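Local coordinates for protein thioredoxin Reductase (Burkholderia cenocepacia, PDB 4F82) that probably reduces hydrogen peroxide and organic hydroperoxides with thiol reductants, as a peroxiredoxin of the Prx5 subfamily, protecting the cell against oxidative stress, at residues A[48-57]-A[138-148]. Numbering follows the deposited sequence. Where two conformers were deposited one is given.
Sequences KRVVIFGLPG and RSLRYAMVIDG
R49 and D147 form a salt bridge at one end of the strand pair, NH1 to OD2 2.9 Å; the bond is bent (139° at the hydrogen) and reaches OD2 from above the carboxylate plane. The R49 chain runs extended from CG to NE, and V145 CG1 lies over one guanidinium face, offset toward its rim. At the far end R138 NH1 donates to P56 O (3.0 Å) on a lone pair in the carbonyl plane, while NH2 of the same guanidinium makes a salt bridge to D93 of the second subunit. Beyond the last direct backbone bonds, one water joins L55 O to S139 N, and another links K48 O with G148 N. Between these ends, V50, I52 and G54 each exchange two backbone hydrogen bonds with I146, M144 and Y142, an antiparallel ladder. It lies within the central sheet of the thioredoxin-like peroxiredoxin fold, where strand 49-55 also pairs in parallel with strand 85-90. Y142, its chi1 of 65° setting CG between backbone N and carbonyl carbon, spreads its ring over G54: CA sits 3.8 Å from the ring centroid in a CH-pi contact. On this same face I52 and M144 lie side by side, CD1 to CE 3.8 Å, and I52 CD1 also meets I146 CG1. The other face carries V51 against V145 (CG2 to CG2 4.0 Å) and F53 CB against A143 CB, with the F53 ring stacked on Y71 of helix 61-80. R141 sets one guanidinium face against P56 CD, with NH1 hydrogen-bonded to H67; the side chains of R141 and P56 both touch C63, the predicted peroxidatic cysteine.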
ATOM      1  N   LYS A  48      -9.988  27.438   0.496  1.00 12.30           N
ATOM      2  CA  LYS A  48      -8.570  27.368   0.161  1.00 10.54           C
ATOM      3  C   LYS A  48      -8.320  27.264  -1.322  1.00 11.66           C
ATOM      4  O   LYS A  48      -9.218  26.881  -2.103  1.00 10.96           O
ATOM      5  CB  LYS A  48      -7.953  26.130   0.803  1.00 10.05           C
ATOM      6  CG  LYS A  48      -8.276  25.976   2.247  1.00 10.87           C
ATOM      7  CD  LYS A  48      -7.539  24.757   2.783  1.00 11.01           C
ATOM      8  CE  LYS A  48      -7.753  24.587   4.285  1.00 16.52           C
ATOM      9  NZ  LYS A  48      -7.444  23.164   4.721  1.00 20.04           N
ATOM     10  N   ARG A  49      -7.090  27.588  -1.712  1.00  9.89           N
ATOM     11  CA  ARG A  49      -6.648  27.305  -3.053  1.00  9.47           C
ATOM     12  C   ARG A  49      -5.612  26.161  -2.934  1.00  8.86           C
ATOM     13  O   ARG A  49      -4.584  26.327  -2.281  1.00  8.87           O
ATOM     14  CB  ARG A  49      -6.085  28.589  -3.640  1.00 11.17           C
ATOM     15  CG  ARG A  49      -5.684  28.479  -5.062  1.00 16.28           C
ATOM     16  CD  ARG A  49      -5.519  29.881  -5.662  1.00 17.45           C
ATOM     17  NE  ARG A  49      -4.814  29.761  -6.922  1.00  9.81           N
ATOM     18  CZ  ARG A  49      -5.417  29.513  -8.080  1.00 25.79           C
ATOM     19  NH1 ARG A  49      -6.744  29.402  -8.119  1.00 25.18           N
ATOM     20  NH2 ARG A  49      -4.703  29.400  -9.197  1.00 23.60           N
ATOM     21  N   VAL A  50      -5.921  25.002  -3.536  1.00  8.42           N
ATOM     22  CA  VAL A  50      -5.211  23.731  -3.274  1.00  7.92           C
ATOM     23  C   VAL A  50      -4.721  23.073  -4.569  1.00 18.71           C
ATOM     24  O   VAL A  50      -5.486  22.910  -5.503  1.00  7.54           O
ATOM     25  CB  VAL A  50      -6.159  22.735  -2.569  1.00  8.58           C
ATOM     26  CG1 VAL A  50      -5.486  21.352  -2.320  1.00  7.41           C
ATOM     27  CG2 VAL A  50      -6.670  23.319  -1.269  1.00 12.64           C
ATOM     28  N   VAL A  51      -3.451  22.700  -4.627  1.00  7.26           N
ATOM     29  CA  VAL A  51      -2.989  21.836  -5.703  1.00  6.92           C
ATOM     30  C   VAL A  51      -3.066  20.402  -5.228  1.00  6.61           C
ATOM     31  O   VAL A  51      -2.510  20.077  -4.176  1.00 11.52           O
ATOM     32  CB  VAL A  51      -1.494  22.115  -6.090  1.00 10.88           C
ATOM     33  CG1 VAL A  51      -0.984  21.035  -7.070  1.00  9.05           C
ATOM     34  CG2 VAL A  51      -1.310  23.535  -6.676  1.00  8.80           C
ATOM     35  N   ILE A  52      -3.742  19.543  -5.988  1.00  6.48           N
ATOM     36  CA  ILE A  52      -3.752  18.108  -5.694  1.00  7.86           C
ATOM     37  C   ILE A  52      -3.082  17.363  -6.823  1.00  6.91           C
ATOM     38  O   ILE A  52      -3.503  17.509  -7.983  1.00  8.57           O
ATOM     39  CB  ILE A  52      -5.186  17.571  -5.570  1.00  9.62           C
ATOM     40  CG1 ILE A  52      -5.952  18.343  -4.481  1.00 13.90           C
ATOM     41  CG2 ILE A  52      -5.165  16.096  -5.220  1.00  6.19           C
ATOM     42  CD1 ILE A  52      -7.483  17.986  -4.446  1.00  6.95           C
ATOM     43  N   PHE A  53      -2.025  16.594  -6.517  1.00  5.85           N
ATOM     44  CA  PHE A  53      -1.479  15.703  -7.543  1.00  5.75           C
ATOM     45  C   PHE A  53      -1.660  14.256  -7.046  1.00  6.97           C
ATOM     46  O   PHE A  53      -1.397  13.950  -5.877  1.00  6.55           O
ATOM     47  CB  PHE A  53      -0.025  16.060  -7.951  1.00  5.76           C
ATOM     48  CG  PHE A  53       1.000  15.839  -6.871  1.00  5.70           C
ATOM     49  CD1 PHE A  53       1.804  14.677  -6.857  1.00  5.61           C
ATOM     50  CD2 PHE A  53       1.167  16.762  -5.855  1.00  5.80           C
ATOM     51  CE1 PHE A  53       2.777  14.479  -5.852  1.00  7.59           C
ATOM     52  CE2 PHE A  53       2.136  16.553  -4.836  1.00  9.19           C
ATOM     53  CZ  PHE A  53       2.932  15.414  -4.827  1.00 10.29           C
ATOM     54  N   GLY A  54      -2.235  13.420  -7.905  1.00  8.13           N
ATOM     55  CA  GLY A  54      -2.446  12.032  -7.585  1.00 10.02           C
ATOM     56  C   GLY A  54      -1.414  11.231  -8.356  1.00  8.47           C
ATOM     57  O   GLY A  54      -0.962  11.622  -9.441  1.00  7.48           O
ATOM     58  N   LEU A  55      -1.049  10.084  -7.814  1.00  8.76           N
ATOM     59  CA  LEU A  55      -0.046   9.243  -8.488  1.00  6.59           C
ATOM     60  C   LEU A  55      -0.333   7.782  -8.109  1.00  5.79           C
ATOM     61  O   LEU A  55      -1.112   7.525  -7.179  1.00  8.84           O
ATOM     62  CB  LEU A  55       1.372   9.708  -8.083  1.00  5.62           C
ATOM     63  CG  LEU A  55       1.718  10.066  -6.635  1.00 11.19           C
ATOM     64  CD1 LEU A  55       1.690   8.827  -5.676  1.00  9.09           C
ATOM     65  CD2 LEU A  55       3.077  10.745  -6.568  1.00  7.39           C
ATOM     66  N   PRO A  56       0.261   6.820  -8.837  1.00  5.98           N
ATOM     67  CA  PRO A  56      -0.088   5.404  -8.684  1.00  6.18           C
ATOM     68  C   PRO A  56       0.317   4.691  -7.381  1.00  6.12           C
ATOM     69  O   PRO A  56      -0.380   3.751  -7.000  1.00  6.29           O
ATOM     70  CB  PRO A  56       0.625   4.745  -9.875  1.00  6.47           C
ATOM     71  CG  PRO A  56       0.704   5.820 -10.908  1.00  7.53           C
ATOM     72  CD  PRO A  56       0.995   7.067 -10.091  1.00  6.13           C
ATOM     73  N   GLY A  57       1.420   5.071  -6.738  1.00  9.64           N
ATOM     74  CA  GLY A  57       1.750   4.396  -5.500  1.00  6.01           C
ATOM     75  C   GLY A  57       2.928   4.926  -4.709  1.00  9.84           C
ATOM     76  O   GLY A  57       3.992   5.256  -5.282  1.00  9.16           O
ATOM     77  N   ARG A 138      -5.485   1.472  -8.733  1.00  6.92           N
ATOM     78  CA  ARG A 138      -4.711   2.597  -8.209  1.00  5.82           C
ATOM     79  C   ARG A 138      -5.136   3.895  -8.913  1.00  5.98           C
ATOM     80  O   ARG A 138      -6.070   3.902  -9.744  1.00  7.17           O
ATOM     81  CB  ARG A 138      -3.207   2.342  -8.469  1.00  5.76           C
ATOM     82  CG  ARG A 138      -2.601   1.134  -7.734  1.00 10.88           C
ATOM     83  CD  ARG A 138      -2.705   1.300  -6.196  1.00 13.75           C
ATOM     84  NE  ARG A 138      -2.028   0.199  -5.500  1.00  5.97           N
ATOM     85  CZ  ARG A 138      -0.825   0.316  -4.950  1.00  6.63           C
ATOM     86  NH1 ARG A 138      -0.176   1.478  -5.038  1.00  5.73           N
ATOM     87  NH2 ARG A 138      -0.270  -0.723  -4.324  1.00  7.80           N
ATOM     88  N   SER A 139      -4.456   4.990  -8.633  1.00  5.37           N
ATOM     89  CA  SER A 139      -4.809   6.258  -9.313  1.00  5.31           C
ATOM     90  C   SER A 139      -4.021   6.454 -10.612  1.00  8.78           C
ATOM     91  O   SER A 139      -2.869   6.020 -10.718  1.00  5.66           O
ATOM     92  CB  SER A 139      -4.540   7.448  -8.380  1.00  5.02           C
ATOM     93  OG  SER A 139      -4.995   8.674  -8.970  1.00  8.82           O
ATOM     94  N   LEU A 140      -4.635   7.103 -11.610  1.00  8.23           N
ATOM     95  CA  LEU A 140      -3.867   7.694 -12.708  1.00  5.66           C
ATOM     96  C   LEU A 140      -2.968   8.740 -12.092  1.00  9.56           C
ATOM     97  O   LEU A 140      -3.248   9.234 -10.951  1.00  7.86           O
ATOM     98  CB  LEU A 140      -4.791   8.359 -13.764  1.00  6.97           C
ATOM     99  CG  LEU A 140      -5.597   7.367 -14.603  1.00  7.72           C
ATOM    100  CD1 LEU A 140      -6.695   8.072 -15.369  1.00  6.71           C
ATOM    101  CD2 LEU A 140      -4.660   6.602 -15.556  1.00  9.91           C
ATOM    102  N   ARG A 141      -1.936   9.128 -12.839  1.00  5.44           N
ATOM    103  CA  ARG A 141      -1.116  10.269 -12.422  1.00 10.33           C
ATOM    104  C   ARG A 141      -1.741  11.587 -12.940  1.00 10.85           C
ATOM    105  O   ARG A 141      -2.016  11.713 -14.142  1.00  7.81           O
ATOM    106  CB  ARG A 141       0.323  10.115 -12.947  1.00 11.60           C
ATOM    107  CG  ARG A 141       1.336  11.030 -12.209  1.00  9.89           C
ATOM    108  CD  ARG A 141       2.743  10.952 -12.841  1.00  6.24           C
ATOM    109  NE  ARG A 141       3.256   9.583 -12.816  1.00  6.75           N
ATOM    110  CZ  ARG A 141       3.876   9.002 -11.785  1.00  8.33           C
ATOM    111  NH1 ARG A 141       4.050   9.658 -10.633  1.00 10.92           N
ATOM    112  NH2 ARG A 141       4.290   7.741 -11.898  1.00  8.69           N
ATOM    113  N   TYR A 142      -1.971  12.561 -12.055  1.00  5.16           N
ATOM    114  CA  TYR A 142      -2.535  13.846 -12.503  1.00  5.30           C
ATOM    115  C   TYR A 142      -2.175  15.010 -11.598  1.00  5.17           C
ATOM    116  O   TYR A 142      -1.688  14.839 -10.484  1.00  5.81           O
ATOM    117  CB  TYR A 142      -4.066  13.739 -12.570  1.00  5.42           C
ATOM    118  CG  TYR A 142      -4.658  13.522 -11.197  1.00  5.21           C
ATOM    119  CD1 TYR A 142      -5.009  14.599 -10.382  1.00  5.16           C
ATOM    120  CD2 TYR A 142      -4.851  12.240 -10.715  1.00  5.13           C
ATOM    121  CE1 TYR A 142      -5.540  14.392  -9.102  1.00  7.64           C
ATOM    122  CE2 TYR A 142      -5.385  12.012  -9.442  1.00 12.10           C
ATOM    123  CZ  TYR A 142      -5.722  13.094  -8.651  1.00 11.12           C
ATOM    124  OH  TYR A 142      -6.252  12.835  -7.412  1.00  9.84           O
ATOM    125  N   ALA A 143      -2.454  16.223 -12.053  1.00  6.35           N
ATOM    126  CA  ALA A 143      -2.491  17.319 -11.101  1.00  5.31           C
ATOM    127  C   ALA A 143      -3.672  18.223 -11.412  1.00  5.55           C
ATOM    128  O   ALA A 143      -4.008  18.453 -12.597  1.00  9.24           O
ATOM    129  CB  ALA A 143      -1.151  18.128 -11.053  1.00  8.13           C
ATOM    130  N   MET A 144      -4.319  18.702 -10.356  1.00  6.70           N
ATOM    131  CA  MET A 144      -5.386  19.690 -10.502  1.00  6.69           C
ATOM    132  C   MET A 144      -5.267  20.812  -9.489  1.00  7.76           C
ATOM    133  O   MET A 144      -4.717  20.639  -8.392  1.00  7.30           O
ATOM    134  CB  MET A 144      -6.758  19.021 -10.385  1.00  6.95           C
ATOM    135  CG  MET A 144      -6.966  18.195  -9.128  1.00  9.41           C
ATOM    136  SD  MET A 144      -8.531  17.296  -9.262  1.00 12.62           S
ATOM    137  CE  MET A 144      -8.484  16.389  -7.708  1.00 19.91           C
ATOM    138  N   VAL A 145      -5.771  21.983  -9.875  1.00  8.99           N
ATOM    139  CA  VAL A 145      -5.809  23.123  -8.983  1.00  7.43           C
ATOM    140  C   VAL A 145      -7.292  23.405  -8.701  1.00  6.71           C
ATOM    141  O   VAL A 145      -8.149  23.433  -9.614  1.00 11.80           O
ATOM    142  CB  VAL A 145      -5.120  24.358  -9.610  1.00  7.74           C
ATOM    143  CG1 VAL A 145      -5.249  25.533  -8.694  1.00  9.01           C
ATOM    144  CG2 VAL A 145      -3.605  24.017  -9.926  1.00  6.53           C
ATOM    145  N   ILE A 146      -7.567  23.589  -7.411  1.00 11.27           N
ATOM    146  CA  ILE A 146      -8.917  23.707  -6.887  0.95  9.46           C
ATOM    147  C   ILE A 146      -9.056  25.034  -6.192  1.00 11.61           C
ATOM    148  O   ILE A 146      -8.176  25.431  -5.423  1.00  7.85           O
ATOM    149  CB  ILE A 146      -9.179  22.609  -5.843  0.95  6.74           C
ATOM    150  CG1 ILE A 146      -8.666  21.259  -6.388  0.95  9.98           C
ATOM    151  CG2 ILE A 146     -10.677  22.610  -5.403  0.95 12.86           C
ATOM    152  CD1 ILE A 146      -9.378  20.798  -7.647  0.95  6.48           C
ATOM    153  N   ASP A 147     -10.141  25.729  -6.472  1.00  7.91           N
ATOM    154  CA  ASP A 147     -10.385  27.033  -5.859  1.00  8.39           C
ATOM    155  C   ASP A 147     -11.886  27.135  -5.821  1.00 14.35           C
ATOM    156  O   ASP A 147     -12.554  26.806  -6.814  1.00 11.45           O
ATOM    157  CB  ASP A 147      -9.751  28.128  -6.734  1.00 11.71           C
ATOM    158  CG  ASP A 147      -9.552  29.443  -6.001  1.00 16.87           C
ATOM    159  OD1 ASP A 147      -9.919  29.558  -4.796  1.00 16.84           O
ATOM    160  OD2 ASP A 147      -9.028  30.382  -6.663  1.00 15.67           O
ATOM    161  N   GLY A 148     -12.419  27.558  -4.674  1.00 18.19           N
ATOM    162  CA  GLY A 148     -13.858  27.623  -4.485  1.00 17.83           C
ATOM    163  C   GLY A 148     -14.513  26.257  -4.604  1.00 13.06           C
ATOM    164  O   GLY A 148     -15.677  26.152  -5.007  1.00 16.98           O
TER
HETATM  165  O   HOH W   1     -11.626  28.239  -2.013  1.00 14.29           O
HETATM  166  O   HOH W   2      -2.598   5.482  -6.500  1.00  4.36           O